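PDB 5E7P: cell division control protein Cdc48 from Mycobacterium smegmatis, which probably binds and hydrolyses ATP as a AAA-family ATPase with two P-loop modules, each able to hold ADP. Local coordinates for residues Leu523-Pro527 with Leu738-Ala742; Ile587-Arg593 with Asp633-Leu639; Asp686-Asp692 with Val726-Leu730. All coordinates share one frame; numbering follows the deposited sequence.

Interaction 1 (Leu523-Pro527 with Leu738-Ala742); sequences LLYGP and LREFA
Leu-738, on helix 732-739, drives one methyl into the backbone where strand 521-525 runs out into the P-loop. With CG beside its backbone N (chi1 -67°) and CD1 extended onward, the side chain reaches straight across. CD1 ends 3.3 Å from Pro-527 N and 3.5 Å from Gly-526 C, against the peptide link between these two residues, and it also meets the proline ring at CD, 3.7 Å away. Leucine suits the place because its apolar methyl can lie on both the peptide and the proline ring. This is the tightly packed end, and it is buried.

Next along the strand, the buried Tyr-525 carries the middle of the contact. Its CG sits between the backbone N and the carbonyl carbon (chi1 60°), which turns the ring toward the C-terminal segment. The ring edge, at CE2, faces Leu-738 O at 3.4 Å, close to the ring plane, while one ring face receives the edge of Phe-741. This is a T-shaped stack, with the two ring centroids 5.4 Å apart and the planes inclined at 71°. Phe-741 also leans on Leu-648 of strand 645-650 and on Pro-632. On the buried side Leu-523 CD2 adds a distant touch to Phe-741 CE2, at 4.4 Å.

Toward solvent the cover thins: Phe-741 is partly exposed, and the exposed Ala-742 sets its CB 3.5 Å from Tyr-525 OH.

No hydrogen bond joins the two segments. Methyls, a proline ring and two aromatic rings do most of the work, and the one backbone carbonyl among them, Leu-738 O, lies by the tyrosine's ring edge. The C-terminal tail is thus held against strand 521-525 and the start of the P-loop by shape and apolar burial, with the weak electrostatics of an edge-to-face pair adding direction.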
loop_
_atom_site.group_PDB
_atom_site.type_symbol
_atom_site.label_atom_id
_atom_site.label_comp_id
_atom_site.label_asym_id
_atom_site.label_seq_id
_atom_site.Cartn_x
_atom_site.Cartn_y
_atom_site.Cartn_z
ATOM N N LEU A 523 10.761 -22.809 1.439
ATOM C CA LEU A 523 10.686 -22.731 -0.014
ATOM C C LEU A 523 9.291 -23.114 -0.491
ATOM O O LEU A 523 8.880 -24.268 -0.389
ATOM C CB LEU A 523 11.724 -23.628 -0.686
ATOM C CG LEU A 523 11.619 -23.595 -2.216
ATOM C CD1 LEU A 523 12.000 -22.226 -2.756
ATOM C CD2 LEU A 523 12.453 -24.687 -2.866
ATOM N N LEU A 524 8.568 -22.129 -1.009
ATOM C CA LEU A 524 7.216 -22.335 -1.493
ATOM C C LEU A 524 7.255 -22.482 -3.011
ATOM O O LEU A 524 7.746 -21.600 -3.709
ATOM C CB LEU A 524 6.352 -21.140 -1.100
ATOM C CG LEU A 524 4.836 -21.306 -1.092
ATOM C CD1 LEU A 524 4.423 -22.396 -0.131
ATOM C CD2 LEU A 524 4.196 -20.001 -0.696
ATOM N N TYR A 525 6.757 -23.601 -3.525
ATOM C CA TYR A 525 6.827 -23.855 -4.962
ATOM C C TYR A 525 5.603 -24.586 -5.502
ATOM O O TYR A 525 5.065 -25.492 -4.862
ATOM C CB TYR A 525 8.102 -24.632 -5.314
ATOM C CG TYR A 525 8.201 -25.982 -4.638
ATOM C CD1 TYR A 525 8.780 -26.109 -3.381
ATOM C CD2 TYR A 525 7.714 -27.125 -5.254
ATOM C CE1 TYR A 525 8.869 -27.336 -2.759
ATOM C CE2 TYR A 525 7.798 -28.355 -4.641
ATOM C CZ TYR A 525 8.377 -28.456 -3.392
ATOM O OH TYR A 525 8.464 -29.683 -2.776
ATOM N N GLY A 526 5.172 -24.183 -6.690
ATOM C CA GLY A 526 4.060 -24.831 -7.359
ATOM C C GLY A 526 3.920 -24.337 -8.783
ATOM O O GLY A 526 4.612 -23.401 -9.184
ATOM N N PRO A 527 3.027 -24.966 -9.561
ATOM C CA PRO A 527 2.757 -24.535 -10.936
ATOM C C PRO A 527 2.129 -23.146 -10.950
ATOM O O PRO A 527 1.504 -22.759 -9.961
ATOM C CB PRO A 527 1.759 -25.582 -11.441
ATOM C CG PRO A 527 1.123 -26.127 -10.210
ATOM C CD PRO A 527 2.182 -26.101 -9.157
ATOM N N LEU A 738 7.027 -31.266 -10.320
ATOM C CA LEU A 738 7.099 -30.429 -9.129
ATOM C C LEU A 738 6.757 -31.214 -7.870
ATOM O O LEU A 738 7.347 -30.994 -6.813
ATOM C CB LEU A 738 6.160 -29.228 -9.257
ATOM C CG LEU A 738 6.513 -28.196 -10.322
ATOM C CD1 LEU A 738 5.552 -27.027 -10.260
ATOM C CD2 LEU A 738 7.942 -27.729 -10.137
ATOM N N ARG A 739 5.800 -32.128 -7.987
ATOM C CA ARG A 739 5.364 -32.928 -6.848
ATOM C C ARG A 739 6.461 -33.884 -6.385
ATOM O O ARG A 739 6.590 -34.163 -5.191
ATOM C CB ARG A 739 4.092 -33.708 -7.192
ATOM C CG ARG A 739 3.463 -34.415 -6.001
ATOM C CD ARG A 739 2.242 -35.231 -6.402
ATOM N NE ARG A 739 1.143 -34.402 -6.892
ATOM C CZ ARG A 739 0.763 -34.339 -8.164
ATOM N NH1 ARG A 739 1.392 -35.061 -9.081
ATOM N NH2 ARG A 739 -0.250 -33.559 -8.519
ATOM N N GLU A 740 7.252 -34.376 -7.334
ATOM C CA GLU A 740 8.328 -35.315 -7.033
ATOM C C GLU A 740 9.604 -34.624 -6.554
ATOM O O GLU A 740 10.531 -35.285 -6.088
ATOM C CB GLU A 740 8.649 -36.174 -8.259
ATOM C CG GLU A 740 7.608 -37.229 -8.584
ATOM C CD GLU A 740 8.001 -38.073 -9.782
ATOM O OE1 GLU A 740 8.972 -37.701 -10.476
ATOM O OE2 GLU A 740 7.343 -39.109 -10.027
ATOM N N PHE A 741 9.644 -33.300 -6.668
ATOM C CA PHE A 741 10.854 -32.533 -6.373
ATOM C C PHE A 741 11.419 -32.772 -4.972
ATOM O O PHE A 741 12.628 -32.937 -4.807
ATOM C CB PHE A 741 10.621 -31.034 -6.594
ATOM C CG PHE A 741 11.790 -30.178 -6.199
ATOM C CD1 PHE A 741 12.879 -30.039 -7.043
ATOM C CD2 PHE A 741 11.806 -29.518 -4.981
ATOM C CE1 PHE A 741 13.959 -29.256 -6.681
ATOM C CE2 PHE A 741 12.884 -28.736 -4.612
ATOM C CZ PHE A 741 13.963 -28.604 -5.463
ATOM N N ALA A 742 10.545 -32.792 -3.970
ATOM C CA ALA A 742 10.977 -32.902 -2.577
ATOM C C ALA A 742 11.654 -34.235 -2.256
ATOM O O ALA A 742 12.451 -34.322 -1.323
ATOM C CB ALA A 742 9.806 -32.660 -1.635
#

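Interaction 2 (Ile587-Arg593 with Asp633-Leu639); sequences IDALAPR and DLIDPAL
Arg-593 NE donates to the backbone carbonyl O of Asp-633 at 2.6 Å, the acceptor lying near the guanidinium plane and the bond fairly straight (161°). An extended chain from CG to NE brings the group there, and Pro-637 lies over one guanidinium face, with CG 3.5 Å from Arg-593 NH1. A long chain ending in a flat, charged guanidinium suits this rim, since it can bond at its edge and pack on its face. A water bridges Ile-635 O and, weakly, Arg-593 NH2.

Backbone bonds come next. Asp-636 N donates to Ala-591 O at 3.2 Å, whereas Arg-593 N to Leu-634 O is weak. Leu-634 O also has a CA-H...O contact from Pro-592.

The apolar contacts are inward. Ile-635 CD1 meets Ile-587 CG2 at 3.6 Å, the two side chains crossing at about a right angle, and Ala-591 CB touches Leu-639 CD2 at 4.0 Å.

The contact thus joins helix 587-590, just after strand 580-585, to the loop between strands 623-629 and 645-650. Both isoleucines pack on Thr-629 and Leu-523 of the parallel sheet, while Leu-639 leans on helix 602-617.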
loop_
_atom_site.group_PDB
_atom_site.type_symbol
_atom_site.label_atom_id
_atom_site.label_comp_id
_atom_site.label_asym_id
_atom_site.label_seq_id
_atom_site.Cartn_x
_atom_site.Cartn_y
_atom_site.Cartn_z
ATOM N N ILE A 587 12.695 -16.726 -6.481
ATOM C CA ILE A 587 13.996 -16.987 -5.874
ATOM C C ILE A 587 14.966 -17.659 -6.855
ATOM O O ILE A 587 16.181 -17.622 -6.663
ATOM C CB ILE A 587 13.828 -17.838 -4.578
ATOM C CG1 ILE A 587 15.156 -18.011 -3.833
ATOM C CG2 ILE A 587 13.193 -19.183 -4.893
ATOM C CD1 ILE A 587 15.732 -16.723 -3.297
ATOM N N ASP A 588 14.432 -18.256 -7.916
ATOM C CA ASP A 588 15.271 -18.894 -8.929
ATOM C C ASP A 588 16.075 -17.875 -9.739
ATOM O O ASP A 588 17.190 -18.158 -10.178
ATOM C CB ASP A 588 14.435 -19.774 -9.862
ATOM C CG ASP A 588 13.290 -19.017 -10.510
ATOM O OD1 ASP A 588 12.496 -18.386 -9.778
ATOM O OD2 ASP A 588 13.190 -19.052 -11.755
ATOM N N ALA A 589 15.507 -16.689 -9.935
ATOM C CA ALA A 589 16.207 -15.629 -10.653
ATOM C C ALA A 589 17.248 -14.978 -9.748
ATOM O O ALA A 589 18.325 -14.591 -10.197
ATOM C CB ALA A 589 15.223 -14.591 -11.170
ATOM N N LEU A 590 16.915 -14.866 -8.467
ATOM C CA LEU A 590 17.807 -14.253 -7.493
ATOM C C LEU A 590 19.021 -15.141 -7.238
ATOM O O LEU A 590 20.129 -14.645 -7.026
ATOM C CB LEU A 590 17.056 -13.987 -6.187
ATOM C CG LEU A 590 17.438 -12.748 -5.372
ATOM C CD1 LEU A 590 16.320 -12.395 -4.402
ATOM C CD2 LEU A 590 18.741 -12.957 -4.621
ATOM N N ALA A 591 18.810 -16.455 -7.266
ATOM C CA ALA A 591 19.894 -17.407 -7.031
ATOM C C ALA A 591 19.810 -18.630 -7.943
ATOM O O ALA A 591 19.438 -19.716 -7.498
ATOM C CB ALA A 591 19.917 -17.833 -5.570
ATOM N N PRO A 592 20.158 -18.455 -9.226
ATOM C CA PRO A 592 20.135 -19.565 -10.184
ATOM C C PRO A 592 21.337 -20.488 -10.002
ATOM O O PRO A 592 22.279 -20.140 -9.290
ATOM C CB PRO A 592 20.222 -18.851 -11.532
ATOM C CG PRO A 592 21.014 -17.626 -11.236
ATOM C CD PRO A 592 20.600 -17.196 -9.854
ATOM N N ARG A 593 21.296 -21.653 -10.639
ATOM C CA ARG A 593 22.400 -22.601 -10.560
ATOM C C ARG A 593 23.648 -22.033 -11.222
ATOM O O ARG A 593 23.560 -21.268 -12.183
ATOM C CB ARG A 593 22.019 -23.933 -11.210
ATOM C CG ARG A 593 21.078 -24.786 -10.379
ATOM C CD ARG A 593 20.659 -26.039 -11.131
ATOM N NE ARG A 593 19.811 -26.906 -10.318
ATOM C CZ ARG A 593 20.257 -27.937 -9.606
ATOM N NH1 ARG A 593 21.548 -28.239 -9.609
ATOM N NH2 ARG A 593 19.409 -28.667 -8.894
ATOM N N ASP A 633 13.942 -26.445 -9.405
ATOM C CA ASP A 633 15.115 -27.155 -9.907
ATOM C C ASP A 633 16.177 -26.214 -10.481
ATOM O O ASP A 633 17.308 -26.625 -10.739
ATOM C CB ASP A 633 14.709 -28.197 -10.954
ATOM C CG ASP A 633 13.830 -27.616 -12.046
ATOM O OD1 ASP A 633 12.917 -26.826 -11.724
ATOM O OD2 ASP A 633 14.055 -27.951 -13.229
ATOM N N LEU A 634 15.809 -24.952 -10.676
ATOM C CA LEU A 634 16.733 -23.959 -11.213
ATOM C C LEU A 634 17.394 -23.146 -10.105
ATOM O O LEU A 634 18.110 -22.185 -10.376
ATOM C CB LEU A 634 16.012 -23.025 -12.187
ATOM C CG LEU A 634 15.432 -23.687 -13.437
ATOM C CD1 LEU A 634 14.592 -22.694 -14.229
ATOM C CD2 LEU A 634 16.543 -24.271 -14.299
ATOM N N ILE A 635 17.146 -23.532 -8.858
ATOM C CA ILE A 635 17.769 -22.877 -7.712
ATOM C C ILE A 635 19.065 -23.590 -7.346
ATOM O O ILE A 635 19.134 -24.818 -7.382
ATOM C CB ILE A 635 16.835 -22.883 -6.487
ATOM C CG1 ILE A 635 15.476 -22.283 -6.848
ATOM C CG2 ILE A 635 17.457 -22.126 -5.325
ATOM C CD1 ILE A 635 14.442 -22.437 -5.761
ATOM N N ASP A 636 20.097 -22.816 -7.018
ATOM C CA ASP A 636 21.338 -23.377 -6.499
ATOM C C ASP A 636 21.033 -24.208 -5.252
ATOM O O ASP A 636 20.539 -23.676 -4.256
ATOM C CB ASP A 636 22.321 -22.250 -6.171
ATOM C CG ASP A 636 23.643 -22.759 -5.623
ATOM O OD1 ASP A 636 24.009 -23.919 -5.907
ATOM O OD2 ASP A 636 24.325 -21.992 -4.912
ATOM N N PRO A 637 21.315 -25.523 -5.311
ATOM C CA PRO A 637 21.032 -26.489 -4.238
ATOM C C PRO A 637 21.545 -26.066 -2.861
ATOM O O PRO A 637 21.006 -26.515 -1.847
ATOM C CB PRO A 637 21.768 -27.747 -4.706
ATOM C CG PRO A 637 21.763 -27.642 -6.187
ATOM C CD PRO A 637 21.914 -26.176 -6.489
ATOM N N ALA A 638 22.566 -25.216 -2.826
ATOM C CA ALA A 638 23.103 -24.716 -1.565
ATOM C C ALA A 638 22.066 -23.901 -0.790
ATOM O O ALA A 638 22.186 -23.725 0.421
ATOM C CB ALA A 638 24.351 -23.888 -1.814
ATOM N N LEU A 639 21.056 -23.406 -1.500
ATOM C CA LEU A 639 19.958 -22.658 -0.894
ATOM C C LEU A 639 19.045 -23.572 -0.082
ATOM O O LEU A 639 18.337 -23.115 0.814
ATOM C CB LEU A 639 19.125 -21.966 -1.979
ATOM C CG LEU A 639 19.464 -20.555 -2.471
ATOM C CD1 LEU A 639 18.938 -19.513 -1.507
ATOM C CD2 LEU A 639 20.956 -20.369 -2.699
HETATM O O HOH W 1 17.429 -26.764 -7.096
#

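Interaction 3 (Asp686-Asp692 with Val726-Leu730); sequences DGYSAAD and VRPSL. With ADP (adenosine-5'-diphosphate), chain D.
Over one face of the Tyr-688 ring run the Arg-727 carbonyl and Pro-728 N, the latter 3.7 Å above the plane and offset toward the rim; Pro-728 CD adds an apolar touch at CE1. Asp-686 O lies in plane at the ring's edge, and the hydroxyl donates to Val-726 O, 2.7 Å from OH and in the carbonyl plane. The Arg-727 guanidinium has Pro-728 CD over a face and Tyr-688 OH likewise above its plane, while its NH1 bonds to Arg-723 O. Tyrosine suits this place because its flat ring backs the peptide chain while its hydroxyl holds a carbonyl.

Gly-687 O takes a good bond from Leu-730 N (3.1 Å, 162°) and a weak one from Ser-729 N. Glycine fits at its positive phi of 96°, and Leu-730 lays its side chain on Gly-687 and Ser-689.

Ser-689 and Asp-692 form a capping box on helix 690-707. Ser-729 N gives Asp-692 OD2 only a weak bond, and Ser-729 OG is modelled too close to OD2 for a bond to be relied on.

The carboxylate probably also serves the loop, but the bonds to Gly-687 O and from Tyr-688 OH chiefly tie 726-730 beside the helix whose Ala-690 CB lies 3.3 Å from ADP N7.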
loop_
_atom_site.group_PDB
_atom_site.type_symbol
_atom_site.label_atom_id
_atom_site.label_comp_id
_atom_site.label_asym_id
_atom_site.label_seq_id
_atom_site.Cartn_x
_atom_site.Cartn_y
_atom_site.Cartn_z
ATOM N N ASP A 686 -10.781 -30.223 -14.591
ATOM C CA ASP A 686 -9.446 -30.774 -14.400
ATOM C C ASP A 686 -8.472 -30.103 -15.368
ATOM O O ASP A 686 -8.771 -29.947 -16.553
ATOM C CB ASP A 686 -9.453 -32.290 -14.609
ATOM C CG ASP A 686 -8.218 -32.967 -14.038
ATOM O OD1 ASP A 686 -8.148 -33.133 -12.799
ATOM O OD2 ASP A 686 -7.319 -33.335 -14.826
ATOM N N GLY A 687 -7.317 -29.691 -14.857
ATOM C CA GLY A 687 -6.324 -29.016 -15.674
ATOM C C GLY A 687 -6.416 -27.506 -15.563
ATOM O O GLY A 687 -5.538 -26.783 -16.031
ATOM N N TYR A 688 -7.491 -27.025 -14.947
ATOM C CA TYR A 688 -7.649 -25.599 -14.693
ATOM C C TYR A 688 -6.945 -25.204 -13.399
ATOM O O TYR A 688 -7.239 -25.745 -12.332
ATOM C CB TYR A 688 -9.131 -25.226 -14.608
ATOM C CG TYR A 688 -9.816 -25.097 -15.948
ATOM C CD1 TYR A 688 -10.030 -26.209 -16.752
ATOM C CD2 TYR A 688 -10.255 -23.862 -16.406
ATOM C CE1 TYR A 688 -10.655 -26.091 -17.980
ATOM C CE2 TYR A 688 -10.882 -23.736 -17.628
ATOM C CZ TYR A 688 -11.079 -24.853 -18.410
ATOM O OH TYR A 688 -11.703 -24.727 -19.627
ATOM N N SER A 689 -6.014 -24.261 -13.496
ATOM C CA SER A 689 -5.357 -23.723 -12.314
ATOM C C SER A 689 -6.334 -22.821 -11.576
ATOM O O SER A 689 -7.453 -22.592 -12.042
ATOM C CB SER A 689 -4.115 -22.922 -12.702
ATOM O OG SER A 689 -4.481 -21.693 -13.307
ATOM N N ALA A 690 -5.908 -22.308 -10.426
ATOM C CA ALA A 690 -6.730 -21.387 -9.654
ATOM C C ALA A 690 -7.051 -20.140 -10.475
ATOM O O ALA A 690 -8.194 -19.682 -10.507
ATOM C CB ALA A 690 -6.023 -21.005 -8.348
ATOM N N ALA A 691 -6.036 -19.602 -11.141
ATOM C CA ALA A 691 -6.209 -18.422 -11.981
ATOM C C ALA A 691 -7.156 -18.712 -13.145
ATOM O O ALA A 691 -7.943 -17.854 -13.542
ATOM C CB ALA A 691 -4.856 -17.919 -12.493
ATOM N N ASP A 692 -7.080 -19.926 -13.679
ATOM C CA ASP A 692 -7.960 -20.332 -14.773
ATOM C C ASP A 692 -9.426 -20.328 -14.349
ATOM O O ASP A 692 -10.299 -19.924 -15.119
ATOM C CB ASP A 692 -7.577 -21.717 -15.296
ATOM C CG ASP A 692 -6.320 -21.696 -16.139
ATOM O OD1 ASP A 692 -6.061 -20.664 -16.799
ATOM O OD2 ASP A 692 -5.595 -22.713 -16.144
ATOM N N VAL A 726 -11.475 -19.746 -22.344
ATOM C CA VAL A 726 -10.685 -20.036 -21.151
ATOM C C VAL A 726 -10.340 -21.522 -21.079
ATOM O O VAL A 726 -11.167 -22.351 -20.694
ATOM C CB VAL A 726 -11.412 -19.609 -19.864
ATOM C CG1 VAL A 726 -10.525 -19.853 -18.653
ATOM C CG2 VAL A 726 -11.818 -18.144 -19.946
ATOM N N ARG A 727 -9.107 -21.847 -21.451
ATOM C CA ARG A 727 -8.675 -23.233 -21.570
ATOM C C ARG A 727 -7.851 -23.675 -20.362
ATOM O O ARG A 727 -7.341 -22.836 -19.621
ATOM C CB ARG A 727 -7.867 -23.410 -22.861
ATOM C CG ARG A 727 -8.617 -23.000 -24.116
ATOM C CD ARG A 727 -9.981 -23.666 -24.173
ATOM N NE ARG A 727 -9.880 -25.122 -24.145
ATOM C CZ ARG A 727 -10.883 -25.935 -23.823
ATOM N NH1 ARG A 727 -12.066 -25.433 -23.492
ATOM N NH2 ARG A 727 -10.703 -27.249 -23.824
ATOM N N PRO A 728 -7.728 -24.998 -20.151
ATOM C CA PRO A 728 -6.839 -25.498 -19.095
ATOM C C PRO A 728 -5.378 -25.179 -19.412
ATOM O O PRO A 728 -4.970 -25.271 -20.572
ATOM C CB PRO A 728 -7.078 -27.013 -19.123
ATOM C CG PRO A 728 -7.636 -27.291 -20.487
ATOM C CD PRO A 728 -8.462 -26.090 -20.814
ATOM N N SER A 729 -4.602 -24.814 -18.394
ATOM C CA SER A 729 -3.223 -24.386 -18.607
ATOM C C SER A 729 -2.186 -25.313 -17.973
ATOM O O SER A 729 -0.998 -25.224 -18.281
ATOM C CB SER A 729 -3.030 -22.958 -18.093
ATOM O OG SER A 729 -3.339 -22.876 -16.712
ATOM N N LEU A 730 -2.633 -26.205 -17.095
ATOM C CA LEU A 730 -1.718 -27.073 -16.357
ATOM C C LEU A 730 -1.157 -28.233 -17.183
ATOM O O LEU A 730 -1.901 -28.958 -17.846
ATOM C CB LEU A 730 -2.403 -27.613 -15.102
ATOM C CG LEU A 730 -2.818 -26.568 -14.065
ATOM C CD1 LEU A 730 -3.789 -27.171 -13.066
ATOM C CD2 LEU A 730 -1.596 -26.008 -13.357
HETATM P PB ADP D . 2.244 -17.565 -9.850
HETATM O O1B ADP D . 1.695 -17.551 -11.257
HETATM O O2B ADP D . 3.584 -16.881 -9.732
HETATM O O3B ADP D . 2.176 -18.915 -9.172
HETATM P PA ADP D . -0.074 -17.057 -8.240
HETATM O O1A ADP D . -0.230 -18.552 -8.371
HETATM O O2A ADP D . -0.026 -16.418 -6.878
HETATM O O3A ADP D . 1.242 -16.582 -9.046
HETATM O "O5'" ADP D . -1.305 -16.372 -9.019
HETATM C "C5'" ADP D . -1.521 -14.964 -8.973
HETATM C "C4'" ADP D . -2.980 -14.676 -9.315
HETATM O "O4'" ADP D . -3.735 -15.889 -9.395
HETATM C "C3'" ADP D . -3.640 -13.816 -8.250
HETATM O "O3'" ADP D . -3.742 -12.457 -8.685
HETATM C "C2'" ADP D . -5.017 -14.413 -8.044
HETATM O "O2'" ADP D . -6.018 -13.560 -8.610
HETATM C "C1'" ADP D . -5.014 -15.751 -8.766
HETATM N N9 ADP D . -5.185 -16.819 -7.753
HETATM C C8 ADP D . -4.280 -17.775 -7.472
HETATM N N7 ADP D . -4.725 -18.602 -6.492
HETATM C C5 ADP D . -5.946 -18.174 -6.129
HETATM C C6 ADP D . -6.971 -18.599 -5.149
HETATM N N6 ADP D . -6.765 -19.672 -4.350
HETATM N N1 ADP D . -8.114 -17.881 -5.081
HETATM C C2 ADP D . -8.319 -16.812 -5.873
HETATM N N3 ADP D . -7.434 -16.368 -6.786
HETATM C C4 ADP D . -6.247 -16.998 -6.961
#

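In the fold
Interaction 1 is the hub, since both other contacts lie within the chain loop it closes and touch it. Leu-523 CD1 packs 3.9 Å from Ile-635 CD1 of interaction 2, and Pro-527 CB 3.9 Å from Leu-730 CD2 of interaction 3. Interactions 2 and 3 do not meet; their nearest atoms are about 15 Å apart. Interactions 1 and 3 reach the second ADP pocket: Pro-527 belongs to it at the P-loop, and Ala-690 and Ala-691 line its adenosine side. Interaction 2 lies behind, on the RecA-like core, with the side chain of Asp-588 about 9 Å from the nucleotide.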